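Pyocin S5 (Pseudomonas aeruginosa PAO1, PDB 6THK) is a bacteriocin that probably kills by forming channels which depolarise the cytoplasmic membrane and dissipate the energy of the target cell. Local coordinates at residues S132-S135 with I136-W140; F157-L160 with V161-L165; K405-G409 with F410-G414; A319-D322 with A323-F326; Q250-A253 with D254-L258. The protein carries 1 engineered substitution. All coordinates share one frame; numbering follows the deposited sequence.

Overall arrangement
All five contacts are local, between residues three to five apart in a chain that is mainly helical. Contacts 1 and 2 touch at one end of the elongated molecule; contacts 3 and 4 touch within the colicin pore-forming domain on the opposite side of the chain's centre, the centres of contacts 1 and 3 lying about 133 Å apart. Contact 5 sits nearest the middle. Contacts 1 and 4 are surface turns, the others partly buried. Contact 1 starts a helix with a serine cap, contact 2 opens a long one, and contact 3 ends one with a Schellman motif. Contacts 4 and 5 are mid-helix turns, differing in a surface salt bridge and a buried lysine near zinc.

Contact 1. Residues S132-S135 with I136-W140; sequences SSLS and IYEAW
Leu134 and Glu138, one turn apart, run side by side and point the same way from the first turns of helix 133-145. The touch is made by a leucine methyl, with CD1 of Leu134 3.8 Å from OE2 of Glu138. Glu138 sets CG opposite its carbonyl carbon (chi1 -62°), over the preceding turn and 3.3 Å from Leu134 O, the same oxygen that accepts the backbone N of Glu138; a bend at chi2 (-69°) then directs the carboxylate. The same leucine methyl also approaches the Tyr137 ring obliquely, CD1 of Leu134 lying 4.3 Å from CD2 of Tyr137.

Ser132 is the N-cap: its OG accepts from Ser135 N at 3.0 Å, while its carbonyl takes Ile136 N at 3.1 Å in a nearly straight bond. The two bonds bring Ser135 and Ile136 into the first turn. Ser135 turns its own hydroxyl outward, OG opposite its N (chi1 169°), where Gln131 NE2 bonds it. Farther along, Ile136 sets CG2 against one face of the Trp140 indole, 3.4 Å above the plane and displaced toward the rim.

This apolar side faces the neighbouring helices. Ile53 of helix 42-87 meets Ser133, Ile136 and Trp140, Leu49 of that helix meets Tyr137, and Trp140 also reaches helix 157-212.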
loop_
_atom_site.group_PDB
_atom_site.type_symbol
_atom_site.label_atom_id
_atom_site.label_comp_id
_atom_site.label_asym_id
_atom_site.label_seq_id
_atom_site.Cartn_x
_atom_site.Cartn_y
_atom_site.Cartn_z
ATOM N N SER A 132 35.138 -75.403 -22.900
ATOM C CA SER A 132 36.350 -76.189 -23.147
ATOM C C SER A 132 36.971 -75.633 -24.425
ATOM O O SER A 132 36.252 -75.042 -25.239
ATOM C CB SER A 132 35.996 -77.658 -23.356
ATOM O OG SER A 132 35.235 -77.857 -24.536
ATOM N N SER A 133 38.275 -75.842 -24.632
ATOM C CA SER A 133 38.946 -75.384 -25.856
ATOM C C SER A 133 38.323 -75.995 -27.126
ATOM O O SER A 133 38.362 -75.360 -28.178
ATOM C CB SER A 133 40.450 -75.642 -25.792
ATOM O OG SER A 133 40.769 -76.916 -25.257
ATOM N N LEU A 134 37.694 -77.189 -27.006
ATOM C CA LEU A 134 37.026 -77.870 -28.118
ATOM C C LEU A 134 35.678 -77.224 -28.395
ATOM O O LEU A 134 35.314 -77.067 -29.560
ATOM C CB LEU A 134 36.887 -79.393 -27.867
ATOM C CG LEU A 134 36.205 -80.223 -28.965
ATOM C CD1 LEU A 134 37.069 -80.323 -30.226
ATOM C CD2 LEU A 134 35.820 -81.592 -28.458
ATOM N N SER A 135 34.943 -76.845 -27.337
ATOM C CA SER A 135 33.659 -76.160 -27.458
ATOM C C SER A 135 33.872 -74.864 -28.254
ATOM O O SER A 135 33.202 -74.664 -29.262
ATOM C CB SER A 135 33.076 -75.866 -26.076
ATOM O OG SER A 135 31.966 -74.985 -26.153
ATOM N N ILE A 136 34.881 -74.053 -27.864
ATOM C CA ILE A 136 35.231 -72.803 -28.534
ATOM C C ILE A 136 35.603 -73.064 -29.990
ATOM O O ILE A 136 35.118 -72.362 -30.881
ATOM C CB ILE A 136 36.321 -72.010 -27.755
ATOM C CG1 ILE A 136 35.806 -71.593 -26.351
ATOM C CG2 ILE A 136 36.751 -70.781 -28.554
ATOM C CD1 ILE A 136 36.834 -71.086 -25.369
ATOM N N TYR A 137 36.423 -74.096 -30.233
ATOM C CA TYR A 137 36.848 -74.468 -31.578
ATOM C C TYR A 137 35.674 -74.787 -32.506
ATOM O O TYR A 137 35.656 -74.308 -33.641
ATOM C CB TYR A 137 37.828 -75.641 -31.519
ATOM C CG TYR A 137 38.194 -76.209 -32.874
ATOM C CD1 TYR A 137 39.110 -75.561 -33.700
ATOM C CD2 TYR A 137 37.635 -77.403 -33.327
ATOM C CE1 TYR A 137 39.465 -76.090 -34.944
ATOM C CE2 TYR A 137 37.966 -77.930 -34.576
ATOM C CZ TYR A 137 38.885 -77.272 -35.379
ATOM O OH TYR A 137 39.238 -77.800 -36.595
ATOM N N GLU A 138 34.701 -75.579 -32.023
ATOM C CA GLU A 138 33.544 -76.004 -32.814
ATOM C C GLU A 138 32.607 -74.849 -33.069
ATOM O O GLU A 138 31.982 -74.788 -34.134
ATOM C CB GLU A 138 32.818 -77.205 -32.168
ATOM C CG GLU A 138 33.668 -78.471 -32.050
ATOM C CD GLU A 138 34.064 -79.215 -33.319
ATOM O OE1 GLU A 138 33.682 -78.781 -34.432
ATOM O OE2 GLU A 138 34.768 -80.243 -33.193
ATOM N N ALA A 139 32.550 -73.926 -32.125
ATOM C CA ALA A 139 31.735 -72.752 -32.285
ATOM C C ALA A 139 32.380 -71.915 -33.369
ATOM O O ALA A 139 31.703 -71.414 -34.250
ATOM C CB ALA A 139 31.658 -71.981 -30.988
ATOM N N TRP A 140 33.695 -71.763 -33.304
ATOM C CA TRP A 140 34.419 -70.984 -34.301
ATOM C C TRP A 140 34.316 -71.607 -35.687
ATOM O O TRP A 140 34.175 -70.910 -36.678
ATOM C CB TRP A 140 35.881 -70.798 -33.907
ATOM C CG TRP A 140 36.075 -69.836 -32.797
ATOM C CD1 TRP A 140 35.114 -69.119 -32.170
ATOM C CD2 TRP A 140 37.310 -69.481 -32.174
ATOM N NE1 TRP A 140 35.665 -68.339 -31.192
ATOM C CE2 TRP A 140 37.016 -68.546 -31.172
ATOM C CE3 TRP A 140 38.634 -69.867 -32.362
ATOM C CZ2 TRP A 140 37.993 -67.992 -30.365
ATOM C CZ3 TRP A 140 39.601 -69.315 -31.559
ATOM C CH2 TRP A 140 39.277 -68.387 -30.574
#

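Contact 2. Residues F157-L160 with V161-L165; sequences FQQL and VRDEL
Val161, Arg162, Asp163 and Glu164 give their backbone N-H groups to the carbonyls of Phe157, Gln158, Gln159 and Leu160 in an unbroken i to i+4 ladder, 2.8 Å at its shortest, from Glu164 N to Leu160 O. Val161 sits obliquely against the Phe157 ring: its CG2 lies 3.5 Å from Phe157 CE2 and 3.4 Å from Phe157 O. The valine turns this branch back over the preceding turn by setting CG2 opposite its carbonyl carbon. Leu160 and Glu164 extend alongside each other in one direction, their CG atoms 4.1 Å apart.

These are the opening turns of the long helix 157-212, whose inner side packs on helices 42-87 and 133-145. Trp144 meets the Phe157 ring edge-to-face, and Tyr48 OH accepts from Gln158 NE2. Glu164 is buried against Trp140 and Ile143, and its OE1 forms a salt bridge with Arg167.

On the outer side Gln159 bends at chi2 (49°) and carries OE1 over one face of the Arg162 guanidinium, 3.2 Å from NH1. The amide and guanidinium planes stand 88° apart, and the angle at NH1 is too poor for a hydrogen bond. Asp163 OD2 is bonded to Tyr155 OH.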
loop_
_atom_site.group_PDB
_atom_site.type_symbol
_atom_site.label_atom_id
_atom_site.label_comp_id
_atom_site.label_asym_id
_atom_site.label_seq_id
_atom_site.Cartn_x
_atom_site.Cartn_y
_atom_site.Cartn_z
ATOM N N PHE A 157 40.767 -70.030 -41.984
ATOM C CA PHE A 157 40.358 -70.309 -40.617
ATOM C C PHE A 157 41.229 -69.621 -39.591
ATOM O O PHE A 157 40.712 -69.180 -38.569
ATOM C CB PHE A 157 40.266 -71.809 -40.322
ATOM C CG PHE A 157 39.655 -72.118 -38.971
ATOM C CD1 PHE A 157 38.283 -72.034 -38.775
ATOM C CD2 PHE A 157 40.457 -72.455 -37.888
ATOM C CE1 PHE A 157 37.722 -72.303 -37.530
ATOM C CE2 PHE A 157 39.893 -72.740 -36.645
ATOM C CZ PHE A 157 38.528 -72.648 -36.469
ATOM N N GLN A 158 42.545 -69.529 -39.855
ATOM C CA GLN A 158 43.496 -68.862 -38.964
ATOM C C GLN A 158 43.199 -67.373 -38.862
ATOM O O GLN A 158 43.459 -66.775 -37.814
ATOM C CB GLN A 158 44.946 -69.105 -39.402
ATOM C CG GLN A 158 45.377 -70.578 -39.335
ATOM C CD GLN A 158 44.911 -71.306 -38.087
ATOM O OE1 GLN A 158 45.195 -70.910 -36.953
ATOM N NE2 GLN A 158 44.187 -72.392 -38.288
ATOM N N GLN A 159 42.634 -66.785 -39.953
ATOM C CA GLN A 159 42.240 -65.380 -40.027
ATOM C C GLN A 159 41.041 -65.143 -39.159
ATOM O O GLN A 159 41.011 -64.145 -38.432
ATOM C CB GLN A 159 41.975 -64.908 -41.465
ATOM C CG GLN A 159 41.999 -63.377 -41.633
ATOM C CD GLN A 159 43.200 -62.652 -41.024
ATOM O OE1 GLN A 159 44.302 -63.198 -40.857
ATOM N NE2 GLN A 159 42.991 -61.388 -40.688
ATOM N N LEU A 160 40.116 -66.101 -39.150
ATOM C CA LEU A 160 38.924 -66.027 -38.320
ATOM C C LEU A 160 39.302 -66.148 -36.848
ATOM O O LEU A 160 38.752 -65.460 -36.002
ATOM C CB LEU A 160 37.938 -67.124 -38.685
ATOM C CG LEU A 160 36.736 -67.176 -37.751
ATOM C CD1 LEU A 160 35.697 -66.159 -38.178
ATOM C CD2 LEU A 160 36.135 -68.565 -37.693
ATOM N N VAL A 161 40.224 -67.051 -36.551
ATOM C CA VAL A 161 40.739 -67.239 -35.185
ATOM C C VAL A 161 41.191 -65.883 -34.617
ATOM O O VAL A 161 40.709 -65.504 -33.562
ATOM C CB VAL A 161 41.808 -68.380 -35.090
ATOM C CG1 VAL A 161 42.604 -68.336 -33.784
ATOM C CG2 VAL A 161 41.149 -69.744 -35.244
ATOM N N ARG A 162 42.001 -65.116 -35.378
ATOM C CA ARG A 162 42.487 -63.776 -35.012
ATOM C C ARG A 162 41.339 -62.806 -34.688
ATOM O O ARG A 162 41.355 -62.163 -33.635
ATOM C CB ARG A 162 43.379 -63.198 -36.121
ATOM C CG ARG A 162 44.832 -63.070 -35.697
ATOM C CD ARG A 162 45.626 -62.287 -36.713
ATOM N NE ARG A 162 46.521 -63.154 -37.477
ATOM C CZ ARG A 162 47.010 -62.849 -38.673
ATOM N NH1 ARG A 162 46.677 -61.707 -39.262
ATOM N NH2 ARG A 162 47.826 -63.688 -39.295
ATOM N N ASP A 163 40.315 -62.769 -35.572
ATOM C CA ASP A 163 39.115 -61.940 -35.458
ATOM C C ASP A 163 38.266 -62.310 -34.246
ATOM O O ASP A 163 37.722 -61.416 -33.577
ATOM C CB ASP A 163 38.294 -62.007 -36.758
ATOM C CG ASP A 163 39.000 -61.362 -37.948
ATOM O OD1 ASP A 163 39.984 -60.624 -37.726
ATOM O OD2 ASP A 163 38.533 -61.550 -39.097
ATOM N N GLU A 164 38.186 -63.630 -33.951
ATOM C CA GLU A 164 37.435 -64.188 -32.834
ATOM C C GLU A 164 38.085 -63.892 -31.490
ATOM O O GLU A 164 37.373 -63.715 -30.505
ATOM C CB GLU A 164 37.171 -65.680 -33.036
ATOM C CG GLU A 164 35.963 -65.950 -33.916
ATOM C CD GLU A 164 34.711 -65.173 -33.565
ATOM O OE1 GLU A 164 34.125 -65.438 -32.494
ATOM O OE2 GLU A 164 34.334 -64.271 -34.343
ATOM N N LEU A 165 39.432 -63.805 -31.463
ATOM C CA LEU A 165 40.191 -63.444 -30.271
ATOM C C LEU A 165 40.064 -61.940 -30.009
ATOM O O LEU A 165 40.052 -61.522 -28.851
ATOM C CB LEU A 165 41.656 -63.866 -30.392
ATOM C CG LEU A 165 41.915 -65.374 -30.356
ATOM C CD1 LEU A 165 43.296 -65.703 -30.859
ATOM C CD2 LEU A 165 41.695 -65.956 -28.962
#

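Contact 3. Residues K405-G409 with F410-G414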
loop_
_atom_site.group_PDB
_atom_site.type_symbol
_atom_site.label_atom_id
_atom_site.label_comp_id
_atom_site.label_asym_id
_atom_site.label_seq_id
_atom_site.Cartn_x
_atom_site.Cartn_y
_atom_site.Cartn_z
ATOM N N LYS A 405 -26.341 34.726 14.865
ATOM C CA LYS A 405 -26.537 35.017 13.444
ATOM C C LYS A 405 -26.033 36.429 13.087
ATOM O O LYS A 405 -25.283 36.573 12.121
ATOM C CB LYS A 405 -28.014 34.845 13.057
ATOM C CG LYS A 405 -28.358 33.430 12.591
ATOM C CD LYS A 405 -29.845 33.244 12.318
ATOM C CE LYS A 405 -30.634 32.966 13.579
ATOM N NZ LYS A 405 -32.103 32.918 13.347
ATOM N N PHE A 406 -26.412 37.462 13.868
ATOM C CA PHE A 406 -25.950 38.839 13.602
ATOM C C PHE A 406 -24.435 38.936 13.734
ATOM O O PHE A 406 -23.795 39.547 12.875
ATOM C CB PHE A 406 -26.658 39.885 14.491
ATOM C CG PHE A 406 -28.115 40.138 14.159
ATOM C CD1 PHE A 406 -28.498 40.542 12.881
ATOM C CD2 PHE A 406 -29.099 40.021 15.137
ATOM C CE1 PHE A 406 -29.847 40.754 12.573
ATOM C CE2 PHE A 406 -30.448 40.241 14.828
ATOM C CZ PHE A 406 -30.809 40.621 13.555
ATOM N N SER A 407 -23.862 38.280 14.771
ATOM C CA SER A 407 -22.416 38.247 15.010
ATOM C C SER A 407 -21.661 37.600 13.842
ATOM O O SER A 407 -20.610 38.105 13.436
ATOM C CB SER A 407 -22.085 37.539 16.319
ATOM O OG SER A 407 -22.569 38.280 17.429
ATOM N N LYS A 408 -22.208 36.500 13.297
ATOM C CA LYS A 408 -21.634 35.817 12.143
ATOM C C LYS A 408 -21.668 36.768 10.924
ATOM O O LYS A 408 -20.623 37.026 10.343
ATOM C CB LYS A 408 -22.403 34.528 11.862
ATOM C CG LYS A 408 -21.791 33.297 12.524
ATOM C CD LYS A 408 -22.470 32.002 12.079
ATOM C CE LYS A 408 -21.952 30.805 12.837
ATOM N NZ LYS A 408 -22.684 29.562 12.477
ATOM N N GLY A 409 -22.837 37.353 10.637
ATOM C CA GLY A 409 -23.046 38.307 9.552
ATOM C C GLY A 409 -22.056 39.459 9.546
ATOM O O GLY A 409 -21.540 39.825 8.481
ATOM N N PHE A 410 -21.760 40.016 10.751
ATOM C CA PHE A 410 -20.802 41.107 10.968
ATOM C C PHE A 410 -19.354 40.611 11.087
ATOM O O PHE A 410 -18.430 41.419 11.138
ATOM C CB PHE A 410 -21.188 41.933 12.217
ATOM C CG PHE A 410 -22.552 42.586 12.194
ATOM C CD1 PHE A 410 -23.048 43.170 11.028
ATOM C CD2 PHE A 410 -23.309 42.689 13.359
ATOM C CE1 PHE A 410 -24.307 43.778 11.011
ATOM C CE2 PHE A 410 -24.562 43.311 13.343
ATOM C CZ PHE A 410 -25.048 43.855 12.172
ATOM N N GLY A 411 -19.164 39.297 11.125
ATOM C CA GLY A 411 -17.831 38.710 11.229
ATOM C C GLY A 411 -17.103 39.078 12.508
ATOM O O GLY A 411 -15.955 39.525 12.463
ATOM N N VAL A 412 -17.807 38.964 13.643
ATOM C CA VAL A 412 -17.289 39.225 14.986
ATOM C C VAL A 412 -17.351 37.884 15.726
ATOM O O VAL A 412 -18.226 37.058 15.407
ATOM C CB VAL A 412 -17.993 40.397 15.747
ATOM C CG1 VAL A 412 -17.724 41.740 15.080
ATOM C CG2 VAL A 412 -19.484 40.173 15.911
ATOM N N VAL A 413 -16.391 37.619 16.638
ATOM C CA VAL A 413 -16.408 36.336 17.359
ATOM C C VAL A 413 -17.593 36.262 18.343
ATOM O O VAL A 413 -18.057 37.301 18.847
ATOM C CB VAL A 413 -15.051 35.908 18.026
ATOM C CG1 VAL A 413 -13.989 35.593 16.972
ATOM C CG2 VAL A 413 -14.539 36.949 19.035
ATOM N N GLY A 414 -18.107 35.041 18.522
ATOM C CA GLY A 414 -19.186 34.723 19.448
ATOM C C GLY A 414 -18.710 35.016 20.855
ATOM O O GLY A 414 -17.604 34.597 21.232
#
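Ser407 and Val412 meet across the end of helix 396-409 through backbone and side chain together. Val412 N gives an almost perfectly straight bond to Ser407 O, 2.9 Å long with 179° at the hydrogen, and its CG2 lies 3.7 Å from Ser407 CB. That methyl sits between the backbone N and the carbonyl carbon of its own residue, which turns it back to the helix and to within 3.4 Å of Ser407 O. Gly411 N closes a second, tighter loop on Lys408 O at 2.8 Å, approaching from well above the carbonyl plane.

Together the two bonds make a Schellman motif; where such a motif often has an apolar pair, Val412 CG2 here packs on the CB of a serine. Gly411 leaves the helix with positive phi (62°), a conformation that favours glycine, and the chain runs off into the loop before helix 419-431.

One step earlier, Phe410 N keeps the helical bond to Phe406 O. The phenyl ring of Phe410 lies obliquely beside that same carbonyl, CD2 3.2 Å from Phe406 O, and its CE2 reaches Phe406 CB at 4.2 Å. Ser407 OG is turned back along the helix and bonds Leu403 O.

The aromatic rings face other helices. Phe406 meets Phe330 of helix 272-338 edge-to-face and also touches Phe326; Phe410 lies on Thr327 of that helix and on Ser452 and Phe459 of helix 451-464, while Trp453 of the latter touches Ser407.

Contact 4. Residues A319-D322 with A323-F326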
loop_
_atom_site.group_PDB
_atom_site.type_symbol
_atom_site.label_atom_id
_atom_site.label_comp_id
_atom_site.label_asym_id
_atom_site.label_seq_id
_atom_site.Cartn_x
_atom_site.Cartn_y
_atom_site.Cartn_z
ATOM N N ALA A 319 -24.032 28.295 6.715
ATOM C CA ALA A 319 -24.484 28.943 7.949
ATOM C C ALA A 319 -24.084 30.427 7.941
ATOM O O ALA A 319 -24.887 31.269 8.361
ATOM C CB ALA A 319 -23.884 28.242 9.160
ATOM N N LEU A 320 -22.868 30.737 7.416
ATOM C CA LEU A 320 -22.330 32.096 7.245
ATOM C C LEU A 320 -23.159 32.886 6.216
ATOM O O LEU A 320 -23.466 34.053 6.442
ATOM C CB LEU A 320 -20.855 32.055 6.808
ATOM C CG LEU A 320 -20.163 33.412 6.678
ATOM C CD1 LEU A 320 -19.803 33.990 8.051
ATOM C CD2 LEU A 320 -18.943 33.326 5.806
ATOM N N GLN A 321 -23.517 32.251 5.095
ATOM C CA GLN A 321 -24.332 32.890 4.060
ATOM C C GLN A 321 -25.775 33.086 4.503
ATOM O O GLN A 321 -26.408 34.054 4.089
ATOM C CB GLN A 321 -24.238 32.153 2.710
ATOM C CG GLN A 321 -22.874 32.279 1.991
ATOM C CD GLN A 321 -22.245 33.668 1.992
ATOM O OE1 GLN A 321 -21.097 33.856 2.425
ATOM N NE2 GLN A 321 -22.972 34.671 1.505
ATOM N N ASP A 322 -26.284 32.174 5.357
ATOM C CA ASP A 322 -27.627 32.218 5.928
ATOM C C ASP A 322 -27.695 33.296 7.016
ATOM O O ASP A 322 -28.760 33.854 7.253
ATOM C CB ASP A 322 -28.044 30.837 6.476
ATOM C CG ASP A 322 -28.316 29.777 5.410
ATOM O OD1 ASP A 322 -28.582 30.156 4.240
ATOM O OD2 ASP A 322 -28.243 28.564 5.740
ATOM N N ALA A 323 -26.553 33.600 7.657
ATOM C CA ALA A 323 -26.416 34.644 8.671
ATOM C C ALA A 323 -26.439 36.010 7.983
ATOM O O ALA A 323 -27.029 36.956 8.511
ATOM C CB ALA A 323 -25.115 34.464 9.430
ATOM N N ILE A 324 -25.790 36.106 6.800
ATOM C CA ILE A 324 -25.742 37.317 5.975
ATOM C C ILE A 324 -27.158 37.611 5.436
ATOM O O ILE A 324 -27.612 38.754 5.478
ATOM C CB ILE A 324 -24.647 37.191 4.880
ATOM C CG1 ILE A 324 -23.241 37.141 5.536
ATOM C CG2 ILE A 324 -24.731 38.331 3.849
ATOM C CD1 ILE A 324 -22.082 36.738 4.621
ATOM N N LYS A 325 -27.863 36.567 4.989
ATOM C CA LYS A 325 -29.245 36.632 4.496
ATOM C C LYS A 325 -30.181 37.138 5.618
ATOM O O LYS A 325 -31.013 38.010 5.371
ATOM C CB LYS A 325 -29.662 35.223 4.063
ATOM C CG LYS A 325 -30.925 35.097 3.231
ATOM C CD LYS A 325 -31.334 33.605 3.093
ATOM C CE LYS A 325 -30.298 32.703 2.426
ATOM N NZ LYS A 325 -30.596 31.259 2.623
ATOM N N PHE A 326 -30.016 36.602 6.845
ATOM C CA PHE A 326 -30.778 36.942 8.050
ATOM C C PHE A 326 -30.591 38.412 8.427
ATOM O O PHE A 326 -31.562 39.061 8.796
ATOM C CB PHE A 326 -30.335 36.034 9.208
ATOM C CG PHE A 326 -31.033 36.262 10.523
ATOM C CD1 PHE A 326 -32.261 35.665 10.790
ATOM C CD2 PHE A 326 -30.441 37.029 11.519
ATOM C CE1 PHE A 326 -32.890 35.848 12.023
ATOM C CE2 PHE A 326 -31.074 37.214 12.746
ATOM C CZ PHE A 326 -32.296 36.623 12.987
#
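This turn of helix 272-338, within the colicin pore-forming domain, carries an i to i+3 salt bridge between Asp322 and Lys325. The two side chains lie alongside each other and point the same way. Lys325 sets CG opposite its backbone N (chi1 -166°) and then bends at chi3 (-60°), folding the ammonium group back toward the carboxylate; Gln318 NE2 also donates to Asp322 OD1.

The backbone beneath is helical, with Lys325 N bonded to Gln321 O at 3.0 Å. Leu320 O takes Ile324 N at 3.1 Å and, weakly, Ala323 N as well, so two donors share one carbonyl. Ile324 runs back along that turn: its CG1 is 3.2 Å from Leu320 O, and CD1 runs on to 3.8 Å from Gln321 OE1, beside the amide of a glutamine pointing the same way.

On another side of the turn Ala323 and Ala319 receive Lys408 of helix 396-409, and the Phe326 ring makes a cation-pi contact with Lys405 of that helix. Across the salt bridge itself, Lys325 NZ meets Asp322 OD1 at 2.8 Å, on its anti side and 35° out of the carboxylate plane.

Contact 5. Residues Q250-A253 with D254-L258; sequences QAIA and DKKQL
Lys255 lies along the carbonyl of Ala251 one turn before it, starting from a backbone bond between Lys255 N and Ala251 O of 3.0 Å. CB comes to 3.3 Å from Ala251 O. CG lies no farther from that oxygen, because chi1 of -80° keeps it beside the lysine N and over the preceding turn. From there the chain climbs away, with CD 3.7 Å and CE 4.1 Å from Ala251 O, and a bend at chi4 (-51°) delivers NZ to two carboxylates. NZ forms salt bridges with Glu221 OE1 and Glu288 OE1, the two residues that bind a zinc ion in this structure. The ion is about 4 Å from the lysine side chain, so this buried ammonium group probably offsets part of the acidic charge at the site.

Lys256 takes a different course. It extends beside Ile252 in the same direction and bends twice, bringing NZ 3.8 Å from Ile252 CG2.

Residues 250-258 belong to helix 237-267, in a predicted coiled coil, and pack on helix 272-338: Leu292 meets Ala251 and Ile252, Ile289 meets Lys255, and Gln293 meets Lys256.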
loop_
_atom_site.group_PDB
_atom_site.type_symbol
_atom_site.label_atom_id
_atom_site.label_comp_id
_atom_site.label_asym_id
_atom_site.label_seq_id
_atom_site.Cartn_x
_atom_site.Cartn_y
_atom_site.Cartn_z
ATOM N N GLN A 250 -5.207 -1.366 -8.145
ATOM C CA GLN A 250 -4.554 -1.943 -9.317
ATOM C C GLN A 250 -3.512 -3.007 -8.922
ATOM O O GLN A 250 -3.447 -4.058 -9.563
ATOM C CB GLN A 250 -3.965 -0.847 -10.219
ATOM C CG GLN A 250 -3.519 -1.359 -11.602
ATOM C CD GLN A 250 -4.667 -1.824 -12.481
ATOM O OE1 GLN A 250 -4.902 -3.023 -12.668
ATOM N NE2 GLN A 250 -5.405 -0.883 -13.047
ATOM N N ALA A 251 -2.727 -2.751 -7.851
ATOM C CA ALA A 251 -1.744 -3.703 -7.327
ATOM C C ALA A 251 -2.433 -4.993 -6.881
ATOM O O ALA A 251 -1.876 -6.065 -7.096
ATOM C CB ALA A 251 -0.981 -3.090 -6.164
ATOM N N ILE A 252 -3.639 -4.895 -6.259
ATOM C CA ILE A 252 -4.429 -6.071 -5.863
ATOM C C ILE A 252 -4.860 -6.825 -7.144
ATOM O O ILE A 252 -4.632 -8.024 -7.222
ATOM C CB ILE A 252 -5.628 -5.748 -4.911
ATOM C CG1 ILE A 252 -5.133 -5.077 -3.609
ATOM C CG2 ILE A 252 -6.417 -7.033 -4.570
ATOM C CD1 ILE A 252 -6.190 -4.413 -2.742
ATOM N N ALA A 253 -5.419 -6.097 -8.152
ATOM C CA ALA A 253 -5.885 -6.605 -9.454
ATOM C C ALA A 253 -4.792 -7.339 -10.252
ATOM O O ALA A 253 -5.065 -8.372 -10.867
ATOM C CB ALA A 253 -6.453 -5.466 -10.286
ATOM N N ASP A 254 -3.570 -6.794 -10.248
ATOM C CA ASP A 254 -2.427 -7.372 -10.926
ATOM C C ASP A 254 -1.901 -8.596 -10.177
ATOM O O ASP A 254 -1.626 -9.612 -10.806
ATOM C CB ASP A 254 -1.331 -6.310 -11.128
ATOM C CG ASP A 254 -1.718 -5.188 -12.082
ATOM O OD1 ASP A 254 -2.927 -5.069 -12.411
ATOM O OD2 ASP A 254 -0.812 -4.433 -12.509
ATOM N N LYS A 255 -1.807 -8.525 -8.846
ATOM C CA LYS A 255 -1.334 -9.648 -8.026
ATOM C C LYS A 255 -2.248 -10.879 -8.060
ATOM O O LYS A 255 -1.759 -11.994 -7.903
ATOM C CB LYS A 255 -1.063 -9.207 -6.593
ATOM C CG LYS A 255 0.273 -8.525 -6.474
ATOM C CD LYS A 255 0.563 -8.034 -5.082
ATOM C CE LYS A 255 1.599 -6.941 -5.124
ATOM N NZ LYS A 255 2.794 -7.348 -5.904
ATOM N N LYS A 256 -3.561 -10.668 -8.249
ATOM C CA LYS A 256 -4.569 -11.719 -8.386
ATOM C C LYS A 256 -4.422 -12.398 -9.763
ATOM O O LYS A 256 -4.659 -13.603 -9.872
ATOM C CB LYS A 256 -5.984 -11.141 -8.218
ATOM C CG LYS A 256 -6.368 -10.865 -6.766
ATOM C CD LYS A 256 -7.829 -10.469 -6.652
ATOM C CE LYS A 256 -8.487 -11.076 -5.433
ATOM N NZ LYS A 256 -8.490 -10.150 -4.269
ATOM N N GLN A 257 -4.034 -11.622 -10.806
ATOM C CA GLN A 257 -3.804 -12.130 -12.167
ATOM C C GLN A 257 -2.515 -12.932 -12.210
ATOM O O GLN A 257 -2.428 -13.902 -12.962
ATOM C CB GLN A 257 -3.761 -10.997 -13.194
ATOM C CG GLN A 257 -5.145 -10.527 -13.651
ATOM C CD GLN A 257 -5.102 -9.531 -14.796
ATOM O OE1 GLN A 257 -5.662 -8.427 -14.715
ATOM N NE2 GLN A 257 -4.472 -9.910 -15.907
ATOM N N LEU A 258 -1.518 -12.541 -11.395
ATOM C CA LEU A 258 -0.254 -13.261 -11.280
ATOM C C LEU A 258 -0.476 -14.576 -10.535
ATOM O O LEU A 258 0.242 -15.542 -10.779
ATOM C CB LEU A 258 0.787 -12.432 -10.519
ATOM C CG LEU A 258 1.508 -11.309 -11.254
ATOM C CD1 LEU A 258 2.561 -10.698 -10.348
ATOM C CD2 LEU A 258 2.173 -11.813 -12.528
#